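Local structure of methyltransferase-like protein 5 (Pyrococcus horikoshii, 1WY7) at residues S36-L41 with I115-P120; Y65-L68 with E74-C77; K136-E139 with V143-S146; R156-F161 with Y198-V203. The protein probably transfers methyl groups from S-adenosylmethionine to a nucleic acid, likely RNA, and holds S-adenosylhomocysteine in its cofactor pocket. All blocks are in the same frame, centred on the assembly; numbering follows the deposited sequence.

Contact 1. Residues S36-L41 with I115-P120; sequences SELLWL and IVIMNP
Leu38 and Ile117 carry this contact, meeting through methyl groups where helix 32-44 lies on the central strand 115-118. The helix runs nearly antiparallel to the strand, at 168° and about 10.1 Å between the axes of the two short segments. Leu38 stretches out from the helix with CG anti to its backbone N (chi1 177°), which sends both methyls toward the sheet: CD2 comes to 4.2 Å from Ile117 CG2, while CD1 comes within 4.2 Å of Met118 O. Ile117 divides its two branches between two leucines. Its CG2 takes the Leu38 side; CG1, set between the backbone N and the carbonyl carbon (chi1 61°), carries CD1 off to Leu39, whose CD2 lies 4.3 Å away. The spacing is that of ordinary apolar packing, and every touching residue is buried. Met118, present as selenomethionine, turns its side chain to the other face of the sheet, against Leu134 and Ser146. Just beyond the strand, Asn119 belongs to the S-adenosylhomocysteine pocket, its amide bonded to Thr30 and Tyr28. A helix packed on a central strand belongs to the Rossmann-like methyltransferase fold; the Asn119-Pro120 step after it begins an NPPF motif, consistent with an N6-adenine-type methyltransferase.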
loop_
_atom_site.group_PDB
_atom_site.type_symbol
_atom_site.label_atom_id
_atom_site.label_comp_id
_atom_site.label_asym_id
_atom_site.label_seq_id
_atom_site.Cartn_x
_atom_site.Cartn_y
_atom_site.Cartn_z
ATOM N N SER A 36 7.576 -6.234 2.344
ATOM C CA SER A 36 7.774 -7.685 2.239
ATOM C C SER A 36 6.749 -8.430 3.073
ATOM O O SER A 36 6.179 -9.407 2.617
ATOM C CB SER A 36 9.158 -8.107 2.755
ATOM O OG SER A 36 10.169 -7.616 1.911
ATOM N N GLU A 37 6.543 -7.987 4.310
ATOM C CA GLU A 37 5.577 -8.619 5.204
ATOM C C GLU A 37 4.174 -8.605 4.614
ATOM O O GLU A 37 3.499 -9.633 4.543
ATOM C CB GLU A 37 5.525 -7.891 6.548
ATOM C CG GLU A 37 6.708 -8.145 7.469
ATOM C CD GLU A 37 6.684 -9.528 8.133
ATOM O OE1 GLU A 37 7.534 -9.757 9.016
ATOM O OE2 GLU A 37 5.833 -10.384 7.790
ATOM N N LEU A 38 3.733 -7.426 4.196
ATOM C CA LEU A 38 2.392 -7.296 3.653
ATOM C C LEU A 38 2.210 -8.179 2.426
ATOM O O LEU A 38 1.226 -8.909 2.335
ATOM C CB LEU A 38 2.098 -5.820 3.312
ATOM C CG LEU A 38 0.742 -5.482 2.665
ATOM C CD1 LEU A 38 0.446 -3.985 2.808
ATOM C CD2 LEU A 38 0.751 -5.897 1.189
ATOM N N LEU A 39 3.164 -8.107 1.495
ATOM C CA LEU A 39 3.104 -8.874 0.251
ATOM C C LEU A 39 3.211 -10.384 0.436
ATOM O O LEU A 39 2.492 -11.144 -0.211
ATOM C CB LEU A 39 4.199 -8.395 -0.708
ATOM C CG LEU A 39 3.986 -7.016 -1.337
ATOM C CD1 LEU A 39 5.283 -6.516 -1.935
ATOM C CD2 LEU A 39 2.908 -7.107 -2.404
ATOM N N TRP A 40 4.109 -10.820 1.310
ATOM C CA TRP A 40 4.266 -12.246 1.536
ATOM C C TRP A 40 2.994 -12.804 2.145
ATOM O O TRP A 40 2.537 -13.871 1.764
ATOM C CB TRP A 40 5.444 -12.531 2.460
ATOM C CG TRP A 40 5.896 -13.925 2.290
ATOM C CD1 TRP A 40 5.650 -14.982 3.119
ATOM C CD2 TRP A 40 6.594 -14.452 1.156
ATOM N NE1 TRP A 40 6.148 -16.140 2.567
ATOM C CE2 TRP A 40 6.732 -15.844 1.361
ATOM C CE3 TRP A 40 7.112 -13.883 -0.017
ATOM C CZ2 TRP A 40 7.367 -16.676 0.437
ATOM C CZ3 TRP A 40 7.744 -14.706 -0.938
ATOM C CH2 TRP A 40 7.866 -16.092 -0.705
ATOM N N LEU A 41 2.418 -12.063 3.091
ATOM C CA LEU A 41 1.177 -12.485 3.728
ATOM C C LEU A 41 0.094 -12.651 2.666
ATOM O O LEU A 41 -0.576 -13.688 2.599
ATOM C CB LEU A 41 0.722 -11.446 4.755
ATOM C CG LEU A 41 -0.698 -11.652 5.298
ATOM C CD1 LEU A 41 -0.773 -12.987 6.023
ATOM C CD2 LEU A 41 -1.063 -10.513 6.241
ATOM N N ILE A 115 -7.993 -7.440 -5.516
ATOM C CA ILE A 115 -7.327 -7.115 -4.261
ATOM C C ILE A 115 -6.801 -5.681 -4.204
ATOM O O ILE A 115 -6.397 -5.104 -5.207
ATOM C CB ILE A 115 -6.095 -8.081 -3.997
ATOM C CG1 ILE A 115 -6.552 -9.438 -3.455
ATOM C CG2 ILE A 115 -5.144 -7.483 -2.972
ATOM C CD1 ILE A 115 -7.071 -10.360 -4.485
ATOM N N VAL A 116 -6.816 -5.111 -3.008
ATOM C CA VAL A 116 -6.252 -3.795 -2.812
ATOM C C VAL A 116 -5.079 -3.934 -1.835
ATOM O O VAL A 116 -5.187 -4.625 -0.823
ATOM C CB VAL A 116 -7.243 -2.784 -2.170
ATOM C CG1 VAL A 116 -6.469 -1.559 -1.745
ATOM C CG2 VAL A 116 -8.364 -2.391 -3.143
ATOM N N ILE A 117 -3.961 -3.294 -2.152
ATOM C CA ILE A 117 -2.821 -3.263 -1.251
ATOM C C ILE A 117 -2.500 -1.782 -1.163
ATOM O O ILE A 117 -2.612 -1.064 -2.161
ATOM C CB ILE A 117 -1.607 -4.041 -1.794
ATOM C CG1 ILE A 117 -1.131 -3.445 -3.124
ATOM C CG2 ILE A 117 -1.985 -5.513 -1.937
ATOM C CD1 ILE A 117 0.043 -4.212 -3.763
HETATM N N MSE A 118 -2.139 -1.308 0.023
HETATM C CA MSE A 118 -1.833 0.099 0.165
HETATM C C MSE A 118 -1.079 0.472 1.431
HETATM O O MSE A 118 -1.218 -0.165 2.478
HETATM C CB MSE A 118 -3.132 0.940 0.078
HETATM C CG MSE A 118 -4.219 0.615 1.122
HETATM SE SE MSE A 118 -5.732 1.622 0.904
HETATM C CE MSE A 118 -6.581 1.261 2.394
ATOM N N ASN A 119 -0.267 1.515 1.294
ATOM C CA ASN A 119 0.504 2.116 2.377
ATOM C C ASN A 119 -0.016 3.552 2.279
ATOM O O ASN A 119 0.687 4.443 1.805
ATOM C CB ASN A 119 2.007 2.072 2.056
ATOM C CG ASN A 119 2.865 2.706 3.140
ATOM O OD1 ASN A 119 4.079 2.815 2.991
ATOM N ND2 ASN A 119 2.243 3.124 4.233
ATOM N N PRO A 120 -1.270 3.785 2.707
ATOM C CA PRO A 120 -1.883 5.116 2.650
ATOM C C PRO A 120 -1.337 6.083 3.677
ATOM O O PRO A 120 -0.672 5.679 4.620
ATOM C CB PRO A 120 -3.364 4.809 2.870
ATOM C CG PRO A 120 -3.305 3.693 3.887
ATOM C CD PRO A 120 -2.172 2.816 3.368
#

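Contact 2. Residues Y65-L68 with E74-C77; sequences YGAL and EVIC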
loop_
_atom_site.group_PDB
_atom_site.type_symbol
_atom_site.label_atom_id
_atom_site.label_comp_id
_atom_site.label_asym_id
_atom_site.label_seq_id
_atom_site.Cartn_x
_atom_site.Cartn_y
_atom_site.Cartn_z
ATOM N N TYR A 65 5.497 -3.182 -7.491
ATOM C CA TYR A 65 6.609 -3.977 -8.008
ATOM C C TYR A 65 6.613 -5.368 -7.355
ATOM O O TYR A 65 6.701 -6.394 -8.049
ATOM C CB TYR A 65 7.928 -3.243 -7.737
ATOM C CG TYR A 65 9.155 -3.904 -8.320
ATOM C CD1 TYR A 65 9.879 -4.845 -7.592
ATOM C CD2 TYR A 65 9.603 -3.571 -9.593
ATOM C CE1 TYR A 65 11.024 -5.435 -8.117
ATOM C CE2 TYR A 65 10.743 -4.152 -10.128
ATOM C CZ TYR A 65 11.450 -5.082 -9.384
ATOM O OH TYR A 65 12.598 -5.641 -9.895
ATOM N N GLY A 66 6.495 -5.391 -6.027
ATOM C CA GLY A 66 6.475 -6.642 -5.294
ATOM C C GLY A 66 5.342 -7.549 -5.739
ATOM O O GLY A 66 5.531 -8.765 -5.903
ATOM N N ALA A 67 4.163 -6.964 -5.937
ATOM C CA ALA A 67 2.997 -7.725 -6.366
ATOM C C ALA A 67 3.256 -8.349 -7.730
ATOM O O ALA A 67 2.986 -9.536 -7.935
ATOM C CB ALA A 67 1.758 -6.825 -6.430
ATOM N N LEU A 68 3.762 -7.546 -8.665
ATOM C CA LEU A 68 4.065 -8.037 -10.002
ATOM C C LEU A 68 5.108 -9.143 -9.874
ATOM O O LEU A 68 5.002 -10.198 -10.497
ATOM C CB LEU A 68 4.636 -6.930 -10.894
ATOM C CG LEU A 68 3.746 -6.004 -11.733
ATOM C CD1 LEU A 68 2.619 -6.781 -12.404
ATOM C CD2 LEU A 68 3.196 -4.942 -10.854
ATOM N N GLU A 74 -2.131 -8.268 -13.021
ATOM C CA GLU A 74 -1.949 -6.866 -13.377
ATOM C C GLU A 74 -2.133 -6.002 -12.148
ATOM O O GLU A 74 -2.799 -6.394 -11.188
ATOM C CB GLU A 74 -2.952 -6.417 -14.444
ATOM C CG GLU A 74 -4.395 -6.346 -13.981
ATOM C CD GLU A 74 -5.308 -5.638 -14.989
ATOM O OE1 GLU A 74 -5.079 -4.439 -15.266
ATOM O OE2 GLU A 74 -6.252 -6.276 -15.504
ATOM N N VAL A 75 -1.535 -4.820 -12.178
ATOM C CA VAL A 75 -1.654 -3.901 -11.070
ATOM C C VAL A 75 -2.108 -2.548 -11.590
ATOM O O VAL A 75 -1.679 -2.102 -12.663
ATOM C CB VAL A 75 -0.304 -3.745 -10.338
ATOM C CG1 VAL A 75 -0.417 -2.678 -9.244
ATOM C CG2 VAL A 75 0.117 -5.086 -9.736
ATOM N N ILE A 76 -3.016 -1.911 -10.855
ATOM C CA ILE A 76 -3.477 -0.589 -11.242
ATOM C C ILE A 76 -2.969 0.355 -10.158
ATOM O O ILE A 76 -3.386 0.299 -9.003
ATOM C CB ILE A 76 -5.016 -0.525 -11.384
ATOM C CG1 ILE A 76 -5.477 -1.568 -12.411
ATOM C CG2 ILE A 76 -5.438 0.869 -11.882
ATOM C CD1 ILE A 76 -6.995 -1.608 -12.652
ATOM N N CYS A 77 -2.027 1.200 -10.547
ATOM C CA CYS A 77 -1.400 2.137 -9.640
ATOM C C CYS A 77 -2.170 3.448 -9.556
ATOM O O CYS A 77 -2.333 4.148 -10.555
ATOM C CB CYS A 77 0.037 2.376 -10.107
ATOM S SG CYS A 77 0.925 0.818 -10.437
#
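The end of helix 62-69 comes down over the start of strand 74-79, the backbones drawing nearest at Leu68 and Glu74, whose CA atoms are 7.0 Å apart. Contact between them is wholly apolar and converges on one methyl group, Val75 CG2. Val75 has its CG1 anti to the backbone N (chi1 175°), and this places CG2 beside that nitrogen, facing the helix. Two helix residues reach it. Ala67 points its CB toward the strand and stops 4.1 Å from Val75 CG2. Leu68 starts off along the flank of the helix, but its branched end swings back to the strand, with CD2 modelled 3.3 Å from Val75 CG2 and 3.7 Å from Val75 CB. The first of these is shorter than usual for two methyl carbons and is doubtful as it stands, so the exact placing of the leucine's end is best read with caution; its other methyl, CD1, sits 4.0 Å from Val75 CG2. This is the return half of a beta-alpha-beta crossover: strand 52-56 leads into helix 62-69, and the chain then turns back into strand 74-79, which lies parallel to and beside the first strand. Backbone hydrogen bonds tie Glu74 and Ile76 to Val53, while Val75 pairs with Lys98 and Lys100 on its other side. Glu74 turns away from the helix and its carboxylate forms a salt bridge with Lys100. At the far end of the helical segment, Tyr65 also points away from the strand, and its hydroxyl is hydrogen-bonded to Glu94 OE2.

Contact 3. Residues K136-E139 with V143-S146; sequences KAFE and VVYS
Val144 projects from strand 143-149 toward helix 131-140, nearest the backbone of Ala137, with 6.5 Å between the two CA atoms. From CB the valine forks. CG1, anti to the backbone N (chi1 176°), goes to Ala137 CB at 3.8 Å. CG2 is the busier branch: it touches the same Ala137 CB at 3.7 Å, lies 3.7 Å from Ala137 O, and approaches Phe138 CD2 to 4.0 Å. The alanine methyl is therefore straddled by both valine methyls, and its small size is consistent with the close approach of the two CA atoms. Phe138 leaves the helix pointing away from the strand, but its ring turns back and meets CG2 obliquely, the two side chains crossing at about a right angle. Phe167 stacks on that ring and Phe200 meets it edge-to-face, extending the apolar packing to strand 191-202 and the outer strand 167-179. The tight return from helix to strand completes the beta-alpha-beta unit of strands 115-118 and 143-149, a right-handed crossover of the Rossmann-like methyltransferase sheet.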
loop_
_atom_site.group_PDB
_atom_site.type_symbol
_atom_site.label_atom_id
_atom_site.label_comp_id
_atom_site.label_asym_id
_atom_site.label_seq_id
_atom_site.Cartn_x
_atom_site.Cartn_y
_atom_site.Cartn_z
ATOM N N LYS A 136 -12.498 3.922 -0.350
ATOM C CA LYS A 136 -12.331 3.468 -1.728
ATOM C C LYS A 136 -11.967 1.981 -1.788
ATOM O O LYS A 136 -12.534 1.228 -2.574
ATOM C CB LYS A 136 -11.253 4.301 -2.419
ATOM C CG LYS A 136 -10.979 3.910 -3.856
ATOM C CD LYS A 136 -12.238 4.001 -4.705
ATOM C CE LYS A 136 -12.840 5.404 -4.662
ATOM N NZ LYS A 136 -14.119 5.421 -5.406
ATOM N N ALA A 137 -11.015 1.562 -0.963
ATOM C CA ALA A 137 -10.600 0.156 -0.933
ATOM C C ALA A 137 -11.803 -0.743 -0.655
ATOM O O ALA A 137 -12.020 -1.736 -1.339
ATOM C CB ALA A 137 -9.507 -0.067 0.151
ATOM N N PHE A 138 -12.593 -0.392 0.351
ATOM C CA PHE A 138 -13.772 -1.191 0.686
ATOM C C PHE A 138 -14.796 -1.207 -0.445
ATOM O O PHE A 138 -15.502 -2.192 -0.657
ATOM C CB PHE A 138 -14.403 -0.653 1.963
ATOM C CG PHE A 138 -13.537 -0.825 3.170
ATOM C CD1 PHE A 138 -13.613 0.068 4.228
ATOM C CD2 PHE A 138 -12.626 -1.877 3.239
ATOM C CE1 PHE A 138 -12.797 -0.074 5.334
ATOM C CE2 PHE A 138 -11.806 -2.033 4.341
ATOM C CZ PHE A 138 -11.889 -1.128 5.393
ATOM N N GLU A 139 -14.848 -0.110 -1.179
ATOM C CA GLU A 139 -15.764 0.065 -2.296
ATOM C C GLU A 139 -15.415 -0.792 -3.521
ATOM O O GLU A 139 -16.290 -1.417 -4.122
ATOM C CB GLU A 139 -15.736 1.549 -2.695
ATOM C CG GLU A 139 -16.927 2.048 -3.462
ATOM C CD GLU A 139 -16.570 3.169 -4.435
ATOM O OE1 GLU A 139 -15.731 4.030 -4.091
ATOM O OE2 GLU A 139 -17.140 3.187 -5.548
ATOM N N VAL A 143 -11.166 -7.877 -0.678
ATOM C CA VAL A 143 -9.993 -8.161 0.153
ATOM C C VAL A 143 -9.052 -6.955 0.127
ATOM O O VAL A 143 -8.592 -6.534 -0.934
ATOM C CB VAL A 143 -9.212 -9.409 -0.333
ATOM C CG1 VAL A 143 -7.986 -9.624 0.565
ATOM C CG2 VAL A 143 -10.106 -10.649 -0.288
ATOM N N VAL A 144 -8.755 -6.409 1.302
ATOM C CA VAL A 144 -7.894 -5.235 1.414
ATOM C C VAL A 144 -6.712 -5.437 2.355
ATOM O O VAL A 144 -6.875 -5.969 3.456
ATOM C CB VAL A 144 -8.700 -4.014 1.947
ATOM C CG1 VAL A 144 -7.781 -2.824 2.156
ATOM C CG2 VAL A 144 -9.848 -3.698 1.002
ATOM N N TYR A 145 -5.526 -5.007 1.914
ATOM C CA TYR A 145 -4.311 -5.079 2.725
ATOM C C TYR A 145 -3.847 -3.638 2.894
ATOM O O TYR A 145 -3.611 -2.943 1.908
ATOM C CB TYR A 145 -3.199 -5.889 2.029
ATOM C CG TYR A 145 -3.441 -7.387 1.950
ATOM C CD1 TYR A 145 -2.962 -8.257 2.940
ATOM C CD2 TYR A 145 -4.155 -7.931 0.887
ATOM C CE1 TYR A 145 -3.195 -9.639 2.859
ATOM C CE2 TYR A 145 -4.397 -9.296 0.792
ATOM C CZ TYR A 145 -3.917 -10.147 1.779
ATOM O OH TYR A 145 -4.184 -11.496 1.684
ATOM N N SER A 146 -3.713 -3.191 4.135
ATOM C CA SER A 146 -3.293 -1.827 4.388
ATOM C C SER A 146 -2.344 -1.723 5.562
ATOM O O SER A 146 -2.164 -2.675 6.317
ATOM C CB SER A 146 -4.520 -0.937 4.630
ATOM O OG SER A 146 -4.144 0.430 4.668
#

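Contact 4. Residues R156-F161 with Y198-V203; sequences RFIEKF and YRFSKV
Ile158 of helix 152-164 packs on Tyr198 and Phe200 of strand 191-202, covering the antiparallel end of the seven-stranded methyltransferase sheet. Helix and strand run nearly parallel, at 17° and with 11.3 Å between the short-segment axes. Coming along the helix from Arg156 and Phe157, the first residue to reach the strand is Ile158. Its CG2, anti to the backbone N, sits in the corner formed by two aromatic rings: it lies over one face of Tyr198, 3.9 Å from the ring centroid and 20° off the normal, a CH-pi contact, and at the edge of Phe200, in that ring's plane, 3.4 Å from CZ. Losing the phenol ring to an alanine at Tyr198 would probably strip Ile158 CG2 of its aromatic platform and open a gap under the helix, with the water-mediated link to Glu159 lost as well. Glu159 comes next, more exposed, its side chain curling back until OE2 stands at the rim of the Tyr198 ring, near its plane. Further on, Phe161 turns to helix 131-140, against Leu134 and Leu135. One water ties the two segments together, donating to Glu159 OE2 at 2.8 Å and, weakly, to Tyr198 OH at 3.3 Å.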
loop_
_atom_site.group_PDB
_atom_site.type_symbol
_atom_site.label_atom_id
_atom_site.label_comp_id
_atom_site.label_asym_id
_atom_site.label_seq_id
_atom_site.Cartn_x
_atom_site.Cartn_y
_atom_site.Cartn_z
ATOM N N ARG A 156 -8.542 1.097 17.371
ATOM C CA ARG A 156 -9.962 1.156 17.706
ATOM C C ARG A 156 -10.751 1.679 16.512
ATOM O O ARG A 156 -11.776 1.120 16.136
ATOM C CB ARG A 156 -10.192 2.086 18.910
ATOM C CG ARG A 156 -11.667 2.429 19.142
ATOM C CD ARG A 156 -11.890 3.481 20.239
ATOM N NE ARG A 156 -11.517 2.984 21.563
ATOM C CZ ARG A 156 -11.851 3.572 22.710
ATOM N NH1 ARG A 156 -11.462 3.042 23.864
ATOM N NH2 ARG A 156 -12.578 4.690 22.705
ATOM N N PHE A 157 -10.263 2.758 15.916
ATOM C CA PHE A 157 -10.942 3.338 14.761
ATOM C C PHE A 157 -10.987 2.389 13.567
ATOM O O PHE A 157 -12.056 2.144 13.003
ATOM C CB PHE A 157 -10.287 4.658 14.338
ATOM C CG PHE A 157 -10.723 5.136 12.971
ATOM C CD1 PHE A 157 -9.909 4.946 11.856
ATOM C CD2 PHE A 157 -11.959 5.747 12.793
ATOM C CE1 PHE A 157 -10.323 5.357 10.591
ATOM C CE2 PHE A 157 -12.381 6.160 11.534
ATOM C CZ PHE A 157 -11.562 5.965 10.431
ATOM N N ILE A 158 -9.833 1.857 13.182
ATOM C CA ILE A 158 -9.768 0.943 12.054
ATOM C C ILE A 158 -10.738 -0.225 12.207
ATOM O O ILE A 158 -11.423 -0.611 11.258
ATOM C CB ILE A 158 -8.341 0.403 11.878
ATOM C CG1 ILE A 158 -7.413 1.545 11.478
ATOM C CG2 ILE A 158 -8.316 -0.685 10.802
ATOM C CD1 ILE A 158 -7.634 2.054 10.073
ATOM N N GLU A 159 -10.793 -0.788 13.405
ATOM C CA GLU A 159 -11.669 -1.921 13.667
ATOM C C GLU A 159 -13.133 -1.504 13.516
ATOM O O GLU A 159 -13.941 -2.225 12.928
ATOM C CB GLU A 159 -11.404 -2.447 15.083
ATOM C CG GLU A 159 -11.452 -3.958 15.196
ATOM C CD GLU A 159 -10.262 -4.648 14.543
ATOM O OE1 GLU A 159 -10.490 -5.657 13.848
ATOM O OE2 GLU A 159 -9.106 -4.202 14.730
ATOM N N LYS A 160 -13.469 -0.330 14.047
ATOM C CA LYS A 160 -14.835 0.190 13.972
ATOM C C LYS A 160 -15.212 0.652 12.569
ATOM O O LYS A 160 -16.299 0.346 12.078
ATOM C CB LYS A 160 -15.039 1.359 14.952
ATOM C CG LYS A 160 -15.438 0.929 16.362
ATOM C CD LYS A 160 -15.744 2.117 17.278
ATOM C CE LYS A 160 -14.490 2.919 17.598
ATOM N NZ LYS A 160 -14.735 4.012 18.591
ATOM N N PHE A 161 -14.314 1.385 11.920
ATOM C CA PHE A 161 -14.586 1.887 10.576
ATOM C C PHE A 161 -14.801 0.759 9.561
ATOM O O PHE A 161 -15.749 0.797 8.772
ATOM C CB PHE A 161 -13.448 2.799 10.115
ATOM C CG PHE A 161 -13.756 3.583 8.862
ATOM C CD1 PHE A 161 -13.399 3.094 7.612
ATOM C CD2 PHE A 161 -14.364 4.839 8.941
ATOM C CE1 PHE A 161 -13.631 3.836 6.464
ATOM C CE2 PHE A 161 -14.602 5.589 7.797
ATOM C CZ PHE A 161 -14.234 5.091 6.556
ATOM N N TYR A 198 -2.676 -4.703 8.087
ATOM C CA TYR A 198 -3.991 -5.325 8.166
ATOM C C TYR A 198 -4.416 -6.045 6.911
ATOM O O TYR A 198 -3.982 -5.720 5.814
ATOM C CB TYR A 198 -5.097 -4.285 8.418
ATOM C CG TYR A 198 -5.102 -3.581 9.747
ATOM C CD1 TYR A 198 -4.288 -2.470 9.979
ATOM C CD2 TYR A 198 -5.974 -3.984 10.762
ATOM C CE1 TYR A 198 -4.348 -1.772 11.194
ATOM C CE2 TYR A 198 -6.040 -3.294 11.976
ATOM C CZ TYR A 198 -5.222 -2.195 12.180
ATOM O OH TYR A 198 -5.247 -1.552 13.391
ATOM N N ARG A 199 -5.293 -7.021 7.102
ATOM C CA ARG A 199 -5.913 -7.743 6.010
ATOM C C ARG A 199 -7.395 -7.696 6.363
ATOM O O ARG A 199 -7.799 -8.223 7.399
ATOM C CB ARG A 199 -5.484 -9.195 5.933
ATOM C CG ARG A 199 -6.218 -9.888 4.784
ATOM C CD ARG A 199 -5.908 -11.350 4.649
ATOM N NE ARG A 199 -6.591 -11.895 3.476
ATOM C CZ ARG A 199 -7.815 -12.413 3.490
ATOM N NH1 ARG A 199 -8.342 -12.872 2.360
ATOM N NH2 ARG A 199 -8.504 -12.488 4.633
ATOM N N PHE A 200 -8.187 -7.041 5.522
ATOM C CA PHE A 200 -9.628 -6.909 5.728
ATOM C C PHE A 200 -10.325 -7.823 4.718
ATOM O O PHE A 200 -9.865 -7.962 3.585
ATOM C CB PHE A 200 -10.083 -5.467 5.460
ATOM C CG PHE A 200 -9.394 -4.426 6.309
ATOM C CD1 PHE A 200 -9.883 -4.098 7.562
ATOM C CD2 PHE A 200 -8.303 -3.721 5.815
ATOM C CE1 PHE A 200 -9.303 -3.076 8.313
ATOM C CE2 PHE A 200 -7.718 -2.699 6.552
ATOM C CZ PHE A 200 -8.216 -2.373 7.802
ATOM N N SER A 201 -11.435 -8.433 5.124
ATOM C CA SER A 201 -12.194 -9.311 4.243
ATOM C C SER A 201 -13.669 -8.914 4.345
ATOM O O SER A 201 -14.173 -8.692 5.452
ATOM C CB SER A 201 -12.006 -10.764 4.682
ATOM O OG SER A 201 -12.649 -11.654 3.790
ATOM N N LYS A 202 -14.363 -8.819 3.213
ATOM C CA LYS A 202 -15.778 -8.429 3.237
ATOM C C LYS A 202 -16.653 -9.486 3.918
ATOM O O LYS A 202 -16.680 -10.641 3.496
ATOM C CB LYS A 202 -16.297 -8.168 1.818
ATOM C CG LYS A 202 -17.715 -7.611 1.807
ATOM C CD LYS A 202 -18.074 -6.933 0.495
ATOM C CE LYS A 202 -19.287 -6.026 0.692
ATOM N NZ LYS A 202 -19.641 -5.247 -0.532
ATOM N N VAL A 203 -17.368 -9.078 4.967
ATOM C CA VAL A 203 -18.231 -9.990 5.723
ATOM C C VAL A 203 -19.114 -10.819 4.796
ATOM O O VAL A 203 -19.875 -10.278 3.991
ATOM C CB VAL A 203 -19.106 -9.221 6.735
ATOM C CG1 VAL A 203 -19.985 -10.191 7.507
ATOM C CG2 VAL A 203 -18.213 -8.443 7.697
HETATM O O HOH W 1 -6.578 -3.552 15.688
#

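All four contacts place helices on one mixed sheet, and contact 2 is nested in the chain between the segments of contact 1. Those two touch: Leu39 CD1 lies 3.6 Å from Gly66 CA, which makes the helices of contacts 1 and 2 neighbours on one layer. Contact 3 joins contact 1 through the sheet, Val116 O lying 2.8 Å from Tyr145 N, and contact 4 follows through the next strand, Val144 O being 2.7 Å from Phe200 N. Contacts 2 and 4 stand farthest apart, about 23 Å between centres. Contact 1 holds Asn119 of the pocket, and the side chain of Met118 is about 7 Å from the bound S-adenosyl-L-homocysteine; contact 4 lies away from the known binding residues.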